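Local coordinates for protein O-succinylhomoserine sulfhydrylase (Mycobacterium tuberculosis, PDB 3NDN) that probably catalyses the pyridoxal-phosphate-dependent formation of L-homocysteine from O-succinyl-L-homoserine and hydrogen sulfide, a step in methionine biosynthesis, at residues D121-A126 and V135-I140; S157-A162 and Q168-E173; N285-R290 and I395-E400. All blocks are in the same frame, centred on the assembly; numbering follows the deposited sequence. Where two conformers were deposited one is given.

Contact 1: residues D121-A126 and V135-I140; sequences DRLVAA and VVCSEI
Leu123 holds its CG opposite the backbone N (chi1 163°), while Cys137 turns SG away from its own carbonyl carbon and beside its N (chi1 -67°), and these two torsions bring a methyl group and a sulfur together between strand and helix. The Leu123 branch ending in CD2 does the touching: CD2 lies 3.9 Å from Cys137 SG and 4.2 Å from Cys137 CB, so the methyl lies against both side-chain atoms, nearer the sulfur. Two residues further along the strand, on the same face, Ala125 brings its CB to 4.4 Å from Cys137 SG, a looser contact. The residue types fit the spacing. Leucine is long enough to reach the helix, alanine lets the helix lie close, with Ala125 CA 7.6 Å from Cys137 CA, and cysteine offers a compact, polarisable group that packs as an apolar one. Phe171 of the neighbouring strand 169-173 touches both Leu123 and Cys137, and Leu113 of helix 105-114 adds to the apolar surroundings of the cysteine.

The helix widens here into a pi-type turn, in which Val135 O accepts from both Glu139 N, at 3.0 Å, and Ile140 N. Cys137 O in turn is hydrogen-bonded to Thr148 OG1 of strand 147-151. Glu139 forms a salt bridge with Lys253 of the second subunit, showing that the helix reaches a subunit interface. Strand 122-126, helix 131-143 and the adjacent parallel strand 147-151 form a classic beta-alpha-beta crossover of the large sheet in this pyridoxal-phosphate enzyme.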
loop_
_atom_site.group_PDB
_atom_site.type_symbol
_atom_site.label_atom_id
_atom_site.label_comp_id
_atom_site.label_asym_id
_atom_site.label_seq_id
_atom_site.Cartn_x
_atom_site.Cartn_y
_atom_site.Cartn_z
ATOM N N ASP A 121 38.584 -18.287 -6.979
ATOM C CA ASP A 121 38.483 -18.261 -5.518
ATOM C C ASP A 121 37.870 -19.551 -4.975
ATOM O O ASP A 121 37.298 -20.329 -5.734
ATOM C CB ASP A 121 37.686 -17.038 -5.055
ATOM C CG ASP A 121 38.428 -15.729 -5.302
ATOM O OD1 ASP A 121 39.670 -15.684 -5.127
ATOM O OD2 ASP A 121 37.766 -14.738 -5.665
ATOM N N ARG A 122 37.989 -19.770 -3.664
ATOM C CA ARG A 122 37.671 -21.064 -3.030
ATOM C C ARG A 122 36.643 -20.927 -1.889
ATOM O O ARG A 122 36.812 -20.082 -1.007
ATOM C CB ARG A 122 38.967 -21.689 -2.491
ATOM C CG ARG A 122 38.840 -23.088 -1.864
ATOM C CD ARG A 122 40.236 -23.716 -1.610
ATOM N NE ARG A 122 40.158 -25.169 -1.415
ATOM C CZ ARG A 122 40.006 -25.764 -0.236
ATOM N NH1 ARG A 122 39.939 -25.038 0.875
ATOM N NH2 ARG A 122 39.936 -27.089 -0.165
ATOM N N LEU A 123 35.611 -21.780 -1.915
ATOM C CA LEU A 123 34.546 -21.821 -0.889
ATOM C C LEU A 123 34.498 -23.184 -0.193
ATOM O O LEU A 123 34.575 -24.215 -0.857
ATOM C CB LEU A 123 33.166 -21.518 -1.539
ATOM C CG LEU A 123 31.844 -21.858 -0.817
ATOM C CD1 LEU A 123 31.673 -21.042 0.461
ATOM C CD2 LEU A 123 30.611 -21.674 -1.717
ATOM N N VAL A 124 34.390 -23.184 1.140
ATOM C CA VAL A 124 34.097 -24.412 1.897
ATOM C C VAL A 124 32.709 -24.306 2.558
ATOM O O VAL A 124 32.467 -23.412 3.369
ATOM C CB VAL A 124 35.195 -24.723 2.949
ATOM C CG1 VAL A 124 34.839 -25.961 3.765
ATOM C CG2 VAL A 124 36.554 -24.918 2.261
ATOM N N ALA A 125 31.809 -25.227 2.223
ATOM C CA ALA A 125 30.419 -25.130 2.695
ATOM C C ALA A 125 29.957 -26.417 3.349
ATOM O O ALA A 125 30.414 -27.485 2.963
ATOM C CB ALA A 125 29.497 -24.788 1.525
ATOM N N ALA A 126 29.059 -26.318 4.333
ATOM C CA ALA A 126 28.358 -27.498 4.874
ATOM C C ALA A 126 27.389 -28.040 3.819
ATOM O O ALA A 126 26.896 -27.281 2.980
ATOM C CB ALA A 126 27.606 -27.149 6.152
ATOM N N VAL A 135 21.980 -25.191 -4.356
ATOM C CA VAL A 135 22.081 -24.949 -5.811
ATOM C C VAL A 135 23.060 -23.804 -6.116
ATOM O O VAL A 135 23.849 -23.900 -7.055
ATOM C CB VAL A 135 20.698 -24.651 -6.468
ATOM C CG1 VAL A 135 20.864 -24.226 -7.932
ATOM C CG2 VAL A 135 19.765 -25.847 -6.356
ATOM N N VAL A 136 23.015 -22.744 -5.304
ATOM C CA VAL A 136 23.942 -21.607 -5.425
ATOM C C VAL A 136 25.407 -22.074 -5.230
ATOM O O VAL A 136 26.286 -21.701 -6.008
ATOM C CB VAL A 136 23.605 -20.456 -4.405
ATOM C CG1 VAL A 136 24.771 -19.483 -4.245
ATOM C CG2 VAL A 136 22.344 -19.691 -4.819
ATOM N N CYS A 137 25.648 -22.905 -4.214
ATOM C CA CYS A 137 27.016 -23.325 -3.866
ATOM C C CYS A 137 27.581 -24.421 -4.793
ATOM O O CYS A 137 28.789 -24.448 -5.075
ATOM C CB CYS A 137 27.092 -23.773 -2.403
ATOM S SG CYS A 137 26.845 -22.451 -1.130
ATOM N N SER A 138 26.715 -25.318 -5.266
ATOM C CA SER A 138 27.156 -26.476 -6.049
ATOM C C SER A 138 27.125 -26.266 -7.565
ATOM O O SER A 138 27.933 -26.875 -8.283
ATOM C CB SER A 138 26.354 -27.735 -5.673
ATOM O OG SER A 138 25.020 -27.645 -6.161
ATOM N N GLU A 139 26.207 -25.420 -8.054
ATOM C CA GLU A 139 26.007 -25.270 -9.505
ATOM C C GLU A 139 26.220 -23.862 -10.072
ATOM O O GLU A 139 26.934 -23.698 -11.071
ATOM C CB GLU A 139 24.621 -25.775 -9.923
ATOM C CG GLU A 139 24.355 -27.263 -9.625
ATOM C CD GLU A 139 22.919 -27.675 -9.935
ATOM O OE1 GLU A 139 22.289 -27.061 -10.817
ATOM O OE2 GLU A 139 22.412 -28.626 -9.299
ATOM N N ILE A 140 25.584 -22.855 -9.467
ATOM C CA ILE A 140 25.612 -21.498 -10.034
ATOM C C ILE A 140 26.988 -20.829 -9.923
ATOM O O ILE A 140 27.492 -20.289 -10.909
ATOM C CB ILE A 140 24.471 -20.596 -9.462
ATOM C CG1 ILE A 140 23.102 -21.163 -9.869
ATOM C CG2 ILE A 140 24.633 -19.134 -9.943
ATOM C CD1 ILE A 140 21.877 -20.452 -9.232
#

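Contact 2: residues S157-A162 and Q168-E173; sequences SQWERA and QAVFFE
Trp159 reaches from its helix to Val170 and Phe172 on the strand, and its indole supplies the helix side of the contact. From CB, CG stands opposite the carbonyl carbon (chi1 -78°), which sends the ring system toward the sheet. On the five-membered ring, NE1 is hydrogen-bonded to Gly153 O, so the indole's N-H is satisfied by the backbone while its carbon-rich end is left to pack. Further out, CZ3 meets Val170 CG1 at 3.7 Å. The terminal CH2 lies 4.0 Å from Phe172 CD2, and Phe171 O stands near the indole plane at the edge, 4.4 Å from the same CH2. On the far flank, CZ2 still touches Phe172 CD2 at 4.2 Å.

A tryptophan suits this place because the axes of segments 157-162 and 169-173 come no closer than 12.3 Å, running nearly antiparallel at 157°, and a large ring can bridge that distance. The helix belongs to the crossover from strand 147-151 to strand 169-173, which passes over the intervening parallel strand 122-126; accordingly Trp159 also touches Val124 there. Helix 185-194 lies alongside, and its Val188 and Leu191 also touch the Trp159 side chain.

Val170 and Phe172 alternate with Phe171, which starts its side chain away from this helix and packs with Leu123 on the other face of the sheet. The CG1 methyl of beta-branched Val170 is the branch that meets CZ3 and CH2 of the indole. The Phe172 ring plane is turned 72° from that of the tryptophan's six-membered ring, making an oblique aromatic pair. The Phe172 side chain also touches Val183 and Val188.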
loop_
_atom_site.group_PDB
_atom_site.type_symbol
_atom_site.label_atom_id
_atom_site.label_comp_id
_atom_site.label_asym_id
_atom_site.label_seq_id
_atom_site.Cartn_x
_atom_site.Cartn_y
_atom_site.Cartn_z
ATOM N N SER A 157 36.671 -32.600 12.239
ATOM C CA SER A 157 37.869 -33.116 11.569
ATOM C C SER A 157 37.788 -32.922 10.046
ATOM O O SER A 157 38.813 -32.800 9.380
ATOM C CB SER A 157 38.179 -34.572 11.960
ATOM O OG SER A 157 37.258 -35.493 11.410
ATOM N N GLN A 158 36.568 -32.866 9.510
ATOM C CA GLN A 158 36.364 -32.611 8.079
ATOM C C GLN A 158 36.570 -31.124 7.769
ATOM O O GLN A 158 37.140 -30.781 6.730
ATOM C CB GLN A 158 34.971 -33.047 7.613
ATOM C CG GLN A 158 34.718 -34.542 7.626
ATOM C CD GLN A 158 33.359 -34.915 7.049
ATOM O OE1 GLN A 158 32.943 -34.396 6.013
ATOM N NE2 GLN A 158 32.663 -35.823 7.722
ATOM N N TRP A 159 36.094 -30.256 8.671
ATOM C CA TRP A 159 36.353 -28.817 8.596
ATOM C C TRP A 159 37.867 -28.557 8.623
ATOM O O TRP A 159 38.382 -27.739 7.853
ATOM C CB TRP A 159 35.677 -28.068 9.759
ATOM C CG TRP A 159 34.157 -27.812 9.628
ATOM C CD1 TRP A 159 33.160 -28.411 10.358
ATOM C CD2 TRP A 159 33.497 -26.875 8.748
ATOM N NE1 TRP A 159 31.926 -27.911 9.983
ATOM C CE2 TRP A 159 32.102 -26.976 8.996
ATOM C CE3 TRP A 159 33.946 -25.969 7.774
ATOM C CZ2 TRP A 159 31.148 -26.204 8.295
ATOM C CZ3 TRP A 159 32.998 -25.203 7.069
ATOM C CH2 TRP A 159 31.614 -25.322 7.344
ATOM N N GLU A 160 38.576 -29.249 9.515
ATOM C CA GLU A 160 40.020 -29.054 9.643
ATOM C C GLU A 160 40.753 -29.427 8.348
ATOM O O GLU A 160 41.587 -28.653 7.863
ATOM C CB GLU A 160 40.581 -29.804 10.861
ATOM C CG GLU A 160 42.058 -29.520 11.127
ATOM C CD GLU A 160 42.446 -29.679 12.593
ATOM O OE1 GLU A 160 41.691 -30.318 13.364
ATOM O OE2 GLU A 160 43.518 -29.159 12.975
ATOM N N ARG A 161 40.409 -30.578 7.772
ATOM C CA ARG A 161 41.027 -31.039 6.513
ATOM C C ARG A 161 40.746 -30.127 5.311
ATOM O O ARG A 161 41.651 -29.835 4.533
ATOM C CB ARG A 161 40.655 -32.498 6.202
ATOM C CG ARG A 161 41.260 -33.502 7.199
ATOM C CD ARG A 161 41.124 -34.960 6.739
ATOM N NE ARG A 161 39.732 -35.436 6.716
ATOM C CZ ARG A 161 39.083 -35.963 7.757
ATOM N NH1 ARG A 161 39.677 -36.085 8.939
ATOM N NH2 ARG A 161 37.827 -36.364 7.619
ATOM N N ALA A 162 39.500 -29.680 5.163
ATOM C CA ALA A 162 39.135 -28.767 4.067
ATOM C C ALA A 162 39.784 -27.393 4.196
ATOM O O ALA A 162 40.065 -26.749 3.183
ATOM C CB ALA A 162 37.617 -28.625 3.962
ATOM N N GLN A 168 38.843 -18.453 0.707
ATOM C CA GLN A 168 38.214 -17.117 0.676
ATOM C C GLN A 168 36.920 -17.001 1.511
ATOM O O GLN A 168 36.707 -15.987 2.183
ATOM C CB GLN A 168 37.952 -16.659 -0.771
ATOM C CG GLN A 168 39.160 -16.034 -1.477
ATOM C CD GLN A 168 40.215 -17.070 -1.858
ATOM O OE1 GLN A 168 39.896 -18.117 -2.433
ATOM N NE2 GLN A 168 41.472 -16.787 -1.524
ATOM N N ALA A 169 36.073 -18.033 1.471
ATOM C CA ALA A 169 34.784 -18.006 2.184
ATOM C C ALA A 169 34.392 -19.348 2.801
ATOM O O ALA A 169 34.771 -20.401 2.298
ATOM C CB ALA A 169 33.661 -17.484 1.269
ATOM N N VAL A 170 33.640 -19.270 3.906
ATOM C CA VAL A 170 32.997 -20.408 4.572
ATOM C C VAL A 170 31.484 -20.088 4.718
ATOM O O VAL A 170 31.126 -18.970 5.115
ATOM C CB VAL A 170 33.646 -20.656 5.959
ATOM C CG1 VAL A 170 32.740 -21.486 6.888
ATOM C CG2 VAL A 170 35.039 -21.339 5.798
ATOM N N PHE A 171 30.610 -21.043 4.389
ATOM C CA PHE A 171 29.138 -20.843 4.504
ATOM C C PHE A 171 28.458 -22.042 5.199
ATOM O O PHE A 171 28.714 -23.181 4.827
ATOM C CB PHE A 171 28.518 -20.630 3.109
ATOM C CG PHE A 171 27.008 -20.422 3.121
ATOM C CD1 PHE A 171 26.458 -19.238 3.589
ATOM C CD2 PHE A 171 26.145 -21.426 2.684
ATOM C CE1 PHE A 171 25.059 -19.045 3.618
ATOM C CE2 PHE A 171 24.745 -21.239 2.698
ATOM C CZ PHE A 171 24.208 -20.044 3.170
ATOM N N PHE A 172 27.591 -21.785 6.191
ATOM C CA PHE A 172 26.738 -22.837 6.793
ATOM C C PHE A 172 25.459 -22.256 7.436
ATOM O O PHE A 172 25.387 -21.046 7.666
ATOM C CB PHE A 172 27.511 -23.702 7.819
ATOM C CG PHE A 172 28.084 -22.927 9.007
ATOM C CD1 PHE A 172 27.320 -22.696 10.150
ATOM C CD2 PHE A 172 29.406 -22.471 8.986
ATOM C CE1 PHE A 172 27.845 -21.985 11.251
ATOM C CE2 PHE A 172 29.950 -21.758 10.076
ATOM C CZ PHE A 172 29.169 -21.511 11.220
ATOM N N GLU A 173 24.475 -23.127 7.692
ATOM C CA GLU A 173 23.279 -22.827 8.509
ATOM C C GLU A 173 23.335 -23.666 9.789
ATOM O O GLU A 173 23.812 -24.808 9.752
ATOM C CB GLU A 173 21.986 -23.223 7.779
ATOM C CG GLU A 173 21.732 -22.559 6.422
ATOM C CD GLU A 173 20.724 -23.337 5.561
ATOM O OE1 GLU A 173 19.847 -24.046 6.128
ATOM O OE2 GLU A 173 20.811 -23.242 4.314
#

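Contact 3: residues N285-R290 and I395-E400; sequences NASAQR and ISVGLE
Val397 fits against Ser287 and Ala288 of the helix with its two methyls divided between them. With CG1 opposite the backbone N (chi1 179°), CG1 approaches Ser287 OG closely, at 3.4 Å, and CG2 comes to lie beside N, where it meets Ala288 CB at 4.1 Å. The small alanine lets the chains come near each other, and Ala288 CA and Val397 CA are 6.0 Å apart.

Ser287 likewise extends OG opposite its backbone N (chi1 -179°), which carries the hydroxyl past the valine toward the turn after the strand. There OG donates to a water 2.9 Å away, and it is also hydrogen-bonded to Thr402 OG1. The water gives its own protons to Gly398 O and, at 2.7 Å, to Glu400 O, so one molecule ties the serine to two carbonyls. Having no side chain, Gly398 lets the carboxylate of Glu400 fold back, with Glu400 OE1 3.9 Å from Gly398 CA. That carboxylate is held further by Ser365 and by a salt bridge to Arg33 of a third subunit, so the turn also faces an assembly interface.

Helix 277-296 thus packs on the residue that directly follows strand 392-396, the middle strand of the smaller five-stranded sheet, a helix-on-sheet arrangement of the C-terminal alpha/beta domain of fold-type I pyridoxal-phosphate enzymes.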
loop_
_atom_site.group_PDB
_atom_site.type_symbol
_atom_site.label_atom_id
_atom_site.label_comp_id
_atom_site.label_asym_id
_atom_site.label_seq_id
_atom_site.Cartn_x
_atom_site.Cartn_y
_atom_site.Cartn_z
ATOM N N ASN A 285 8.567 -19.550 20.666
ATOM C CA ASN A 285 9.607 -20.418 21.252
ATOM C C ASN A 285 9.089 -21.216 22.448
ATOM O O ASN A 285 9.322 -22.419 22.527
ATOM C CB ASN A 285 10.842 -19.597 21.639
ATOM C CG ASN A 285 11.962 -20.451 22.248
ATOM O OD1 ASN A 285 12.695 -21.139 21.540
ATOM N ND2 ASN A 285 12.123 -20.355 23.567
ATOM N N ALA A 286 8.370 -20.555 23.372
ATOM C CA ALA A 286 7.805 -21.232 24.530
ATOM C C ALA A 286 6.751 -22.263 24.130
ATOM O O ALA A 286 6.677 -23.371 24.712
ATOM C CB ALA A 286 7.228 -20.211 25.538
ATOM N N SER A 287 5.942 -21.898 23.134
ATOM C CA SER A 287 4.898 -22.775 22.600
ATOM C C SER A 287 5.508 -24.015 21.920
ATOM O O SER A 287 5.060 -25.153 22.153
ATOM C CB SER A 287 3.999 -21.984 21.636
ATOM O OG SER A 287 2.950 -22.787 21.112
ATOM N N ALA A 288 6.556 -23.803 21.128
ATOM C CA ALA A 288 7.244 -24.923 20.451
ATOM C C ALA A 288 7.891 -25.911 21.465
ATOM O O ALA A 288 7.857 -27.148 21.270
ATOM C CB ALA A 288 8.270 -24.388 19.478
ATOM N N GLN A 289 8.445 -25.371 22.559
ATOM C CA GLN A 289 9.015 -26.200 23.647
ATOM C C GLN A 289 7.946 -27.132 24.227
ATOM O O GLN A 289 8.207 -28.317 24.444
ATOM C CB GLN A 289 9.595 -25.294 24.750
ATOM C CG GLN A 289 10.211 -26.018 25.954
ATOM C CD GLN A 289 11.646 -26.463 25.718
ATOM O OE1 GLN A 289 12.477 -25.706 25.212
ATOM N NE2 GLN A 289 11.953 -27.688 26.126
ATOM N N ARG A 290 6.746 -26.598 24.485
ATOM C CA ARG A 290 5.631 -27.406 25.007
ATOM C C ARG A 290 5.161 -28.482 24.018
ATOM O O ARG A 290 4.831 -29.598 24.418
ATOM C CB ARG A 290 4.424 -26.531 25.422
ATOM C CG ARG A 290 4.566 -25.765 26.743
ATOM C CD ARG A 290 3.247 -25.056 27.142
ATOM N NE ARG A 290 2.130 -26.001 27.216
ATOM C CZ ARG A 290 0.836 -25.680 27.273
ATOM N NH1 ARG A 290 0.437 -24.413 27.277
ATOM N NH2 ARG A 290 -0.073 -26.648 27.326
ATOM N N ILE A 395 6.561 -29.381 11.845
ATOM C CA ILE A 395 5.539 -28.387 12.245
ATOM C C ILE A 395 6.162 -27.011 12.579
ATOM O O ILE A 395 7.104 -26.912 13.387
ATOM C CB ILE A 395 4.659 -28.870 13.438
ATOM C CG1 ILE A 395 3.857 -30.123 13.051
ATOM C CG2 ILE A 395 3.687 -27.753 13.906
ATOM C CD1 ILE A 395 3.107 -30.773 14.222
ATOM N N SER A 396 5.638 -25.971 11.939
ATOM C CA SER A 396 6.050 -24.577 12.183
ATOM C C SER A 396 5.064 -23.920 13.150
ATOM O O SER A 396 3.880 -23.790 12.839
ATOM C CB SER A 396 6.139 -23.829 10.853
ATOM O OG SER A 396 6.533 -22.469 11.002
ATOM N N VAL A 397 5.552 -23.512 14.322
ATOM C CA VAL A 397 4.693 -23.002 15.424
ATOM C C VAL A 397 4.477 -21.481 15.420
ATOM O O VAL A 397 5.443 -20.702 15.456
ATOM C CB VAL A 397 5.218 -23.480 16.807
ATOM C CG1 VAL A 397 4.356 -22.943 17.981
ATOM C CG2 VAL A 397 5.250 -25.022 16.850
ATOM N N GLY A 398 3.200 -21.081 15.385
ATOM C CA GLY A 398 2.786 -19.683 15.347
ATOM C C GLY A 398 2.279 -19.163 16.694
ATOM O O GLY A 398 2.870 -19.441 17.741
ATOM N N LEU A 399 1.180 -18.416 16.651
ATOM C CA LEU A 399 0.679 -17.658 17.801
ATOM C C LEU A 399 -0.686 -18.099 18.334
ATOM O O LEU A 399 -1.192 -17.523 19.306
ATOM C CB LEU A 399 0.675 -16.142 17.465
ATOM C CG LEU A 399 2.026 -15.447 17.267
ATOM C CD1 LEU A 399 1.874 -13.964 16.841
ATOM C CD2 LEU A 399 2.907 -15.546 18.515
ATOM N N GLU A 400 -1.286 -19.128 17.737
ATOM C CA GLU A 400 -2.543 -19.677 18.276
ATOM C C GLU A 400 -2.332 -20.230 19.714
ATOM O O GLU A 400 -1.190 -20.497 20.127
ATOM C CB GLU A 400 -3.140 -20.757 17.355
ATOM C CG GLU A 400 -3.258 -20.371 15.877
ATOM C CD GLU A 400 -2.049 -20.797 15.035
ATOM O OE1 GLU A 400 -0.918 -20.827 15.548
ATOM O OE2 GLU A 400 -2.224 -21.076 13.836
HETATM O O HOH W 1 1.468 -20.574 19.956
#

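Contacts 1 and 2, with centres 11 Å apart, lie on opposite faces of one sheet: strands 122-126 and 169-173 are neighbours, and helices 131-143 and 156-162 cover different sides. They also meet directly, since Arg122 N is hydrogen-bonded to Gln168 OE1 at 2.8 Å and Arg122 NH1 to Ala162 O at 2.9 Å. Contact 3 stands apart in the C-terminal domain, its centre about 33 Å from that of contact 1 and about 32 Å from that of contact 2; the nearest atoms of contacts 2 and 3 are about 14 Å apart. Pyridoxal phosphate is bound covalently, the lysine predicted to be Lys227; as in relatives, it probably sits in the large domain that holds contacts 1 and 2.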